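Local structure of adenylosuccinate lyase (Francisella tularensis subsp. tularensis SCHU S4, 4EEI) at residues B[250-255]-B[335-340]. The protein probably cleaves adenylosuccinate to AMP and fumarate, and likewise the succinylated carboxamide ribotide (SAICAR) to AICAR and fumarate, in purine biosynthesis. Sequence-based numbering, arbitrary orientation.
Sequences EVYEGF and VVQRDI. With EDO (1,2-ethanediol), chain R.
Val251 and Tyr252 pair with Val336 and Val335 in a two-stranded antiparallel sheet, a short ribbon in this largely helical lyase that joins the chain after helix 217-244 to the link between helices 304-333 and 338-346. Tyr252 and Val335 form the hydrogen-bonded pair: Val335 N reaches Tyr252 O at 2.8 Å, and Tyr252 N returns one to Val335 O at 3.0 Å. Val251 and Val336 are the non-hydrogen-bonded pair, with CA atoms 4.6 Å apart; on their face of the sheet both side chains also touch Phe150. A third bond, Gln337 N to Glu250 O at 2.8 Å, continues the ladder to the N-cap residue of helix 338-346.

On the other face, Tyr252 and Val335 point the same way, side by side. With chi1 at 64°, Tyr252 CG sits between its backbone N and carbonyl carbon, and the ring lies over the valine. Val335 CB stands 3.7 Å from the centroid of the Tyr252 ring and 14° off its normal, a CH-pi contact, while CG1 and CG2 spread under the CE1 and CE2 sides. Lys269 adds a cation-pi contact to this ring. Glu250 leaves the backbone away from the other strand, yet its CG still touches Ile340 CG2 at 4.1 Å; its OE2 is shared by salt bridges to Arg344 and Arg139, which should favour the charged carboxylate. Gln337 meets the tyrosine ring at its edge, the amide plane turned 87° to it; NE2 bonds to Phe249 O, and OE1 lies 3.6 Å from Tyr252 CE1.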
loop_
_atom_site.group_PDB
_atom_site.type_symbol
_atom_site.label_atom_id
_atom_site.label_comp_id
_atom_site.label_asym_id
_atom_site.label_seq_id
_atom_site.Cartn_x
_atom_site.Cartn_y
_atom_site.Cartn_z
ATOM N N GLU B 250 14.822 25.857 -16.447
ATOM C CA GLU B 250 14.965 25.496 -17.855
ATOM C C GLU B 250 13.611 25.445 -18.574
ATOM O O GLU B 250 13.554 25.536 -19.802
ATOM C CB GLU B 250 15.740 24.174 -17.981
ATOM C CG GLU B 250 17.226 24.328 -17.606
ATOM C CD GLU B 250 18.041 23.039 -17.696
ATOM O OE1 GLU B 250 17.481 21.980 -18.080
ATOM O OE2 GLU B 250 19.255 23.095 -17.374
ATOM N N VAL B 251 12.527 25.306 -17.811
ATOM C CA VAL B 251 11.174 25.375 -18.377
ATOM C C VAL B 251 10.256 26.139 -17.431
ATOM O O VAL B 251 10.591 26.334 -16.265
ATOM C CB VAL B 251 10.541 23.969 -18.561
ATOM C CG1 VAL B 251 11.450 23.047 -19.363
ATOM C CG2 VAL B 251 10.242 23.342 -17.198
ATOM N N TYR B 252 9.104 26.581 -17.929
ATOM C CA TYR B 252 8.031 27.004 -17.033
ATOM C C TYR B 252 6.676 26.616 -17.610
ATOM O O TYR B 252 6.523 26.525 -18.831
ATOM C CB TYR B 252 8.099 28.498 -16.681
ATOM C CG TYR B 252 7.925 29.498 -17.823
ATOM C CD1 TYR B 252 9.028 30.089 -18.436
ATOM C CD2 TYR B 252 6.657 29.890 -18.249
ATOM C CE1 TYR B 252 8.874 31.022 -19.458
ATOM C CE2 TYR B 252 6.494 30.813 -19.268
ATOM C CZ TYR B 252 7.603 31.376 -19.867
ATOM O OH TYR B 252 7.430 32.301 -20.874
ATOM N N GLU B 253 5.703 26.367 -16.736
ATOM C CA GLU B 253 4.347 26.061 -17.192
ATOM C C GLU B 253 3.734 27.303 -17.810
ATOM O O GLU B 253 3.797 28.394 -17.234
ATOM C CB GLU B 253 3.481 25.523 -16.040
ATOM C CG GLU B 253 3.877 24.108 -15.590
ATOM C CD GLU B 253 3.022 23.571 -14.440
ATOM O OE1 GLU B 253 2.089 24.277 -13.989
ATOM O OE2 GLU B 253 3.292 22.438 -13.985
ATOM N N GLY B 254 3.154 27.147 -18.999
ATOM C CA GLY B 254 2.626 28.286 -19.736
ATOM C C GLY B 254 1.295 28.762 -19.181
ATOM O O GLY B 254 0.686 28.104 -18.334
ATOM N N PHE B 255 0.841 29.915 -19.649
ATOM C CA PHE B 255 -0.439 30.453 -19.200
ATOM C C PHE B 255 -1.281 30.925 -20.377
ATOM O O PHE B 255 -2.428 31.331 -20.204
ATOM C CB PHE B 255 -0.252 31.594 -18.190
ATOM C CG PHE B 255 1.186 31.898 -17.855
ATOM C CD1 PHE B 255 1.990 32.587 -18.753
ATOM C CD2 PHE B 255 1.722 31.529 -16.627
ATOM C CE1 PHE B 255 3.308 32.878 -18.450
ATOM C CE2 PHE B 255 3.042 31.816 -16.313
ATOM C CZ PHE B 255 3.836 32.493 -17.226
ATOM N N VAL B 335 6.749 26.032 -21.621
ATOM C CA VAL B 335 7.698 26.891 -22.321
ATOM C C VAL B 335 9.108 26.380 -22.044
ATOM O O VAL B 335 9.523 26.288 -20.889
ATOM C CB VAL B 335 7.560 28.369 -21.898
ATOM C CG1 VAL B 335 8.634 29.227 -22.570
ATOM C CG2 VAL B 335 6.167 28.898 -22.257
ATOM N N VAL B 336 9.823 26.012 -23.104
ATOM C CA VAL B 336 11.181 25.490 -22.972
ATOM C C VAL B 336 12.184 26.633 -23.196
ATOM O O VAL B 336 12.142 27.327 -24.226
ATOM C CB VAL B 336 11.427 24.323 -23.950
ATOM C CG1 VAL B 336 12.852 23.828 -23.845
ATOM C CG2 VAL B 336 10.451 23.168 -23.672
ATOM N N GLN B 337 13.065 26.865 -22.225
ATOM C CA GLN B 337 13.945 28.038 -22.313
ATOM C C GLN B 337 15.315 27.660 -22.863
ATOM O O GLN B 337 16.263 27.403 -22.114
ATOM C CB GLN B 337 14.049 28.770 -20.970
ATOM C CG GLN B 337 12.697 29.164 -20.404
ATOM C CD GLN B 337 12.796 30.237 -19.353
ATOM O OE1 GLN B 337 12.464 31.387 -19.603
ATOM N NE2 GLN B 337 13.252 29.867 -18.163
ATOM N N ARG B 338 15.395 27.628 -24.185
ATOM C CA ARG B 338 16.546 27.057 -24.865
ATOM C C ARG B 338 17.888 27.681 -24.497
ATOM O O ARG B 338 18.860 26.968 -24.263
ATOM C CB ARG B 338 16.366 27.132 -26.375
ATOM C CG ARG B 338 17.560 26.573 -27.099
ATOM C CD ARG B 338 17.351 26.527 -28.587
ATOM N NE ARG B 338 18.395 25.719 -29.203
ATOM C CZ ARG B 338 18.317 25.199 -30.419
ATOM N NH1 ARG B 338 17.238 25.404 -31.160
ATOM N NH2 ARG B 338 19.319 24.470 -30.888
ATOM N N ASP B 339 17.951 29.005 -24.456
ATOM C CA ASP B 339 19.224 29.659 -24.160
ATOM C C ASP B 339 19.728 29.359 -22.746
ATOM O O ASP B 339 20.925 29.182 -22.543
ATOM C CB ASP B 339 19.140 31.160 -24.423
ATOM C CG ASP B 339 19.078 31.484 -25.908
ATOM O OD1 ASP B 339 19.586 30.676 -26.721
ATOM O OD2 ASP B 339 18.519 32.543 -26.258
ATOM N N ILE B 340 18.819 29.281 -21.777
ATOM C CA ILE B 340 19.201 28.886 -20.420
ATOM C C ILE B 340 19.737 27.459 -20.411
ATOM O O ILE B 340 20.760 27.167 -19.783
ATOM C CB ILE B 340 18.019 29.000 -19.441
ATOM C CG1 ILE B 340 17.731 30.474 -19.134
ATOM C CG2 ILE B 340 18.305 28.229 -18.137
ATOM C CD1 ILE B 340 16.394 30.703 -18.471
HETATM C C1 EDO R . 15.070 31.185 -23.640
HETATM O O1 EDO R . 16.276 31.075 -22.870
HETATM C C2 EDO R . 15.330 30.857 -25.111
HETATM O O2 EDO R . 14.151 30.273 -25.693
#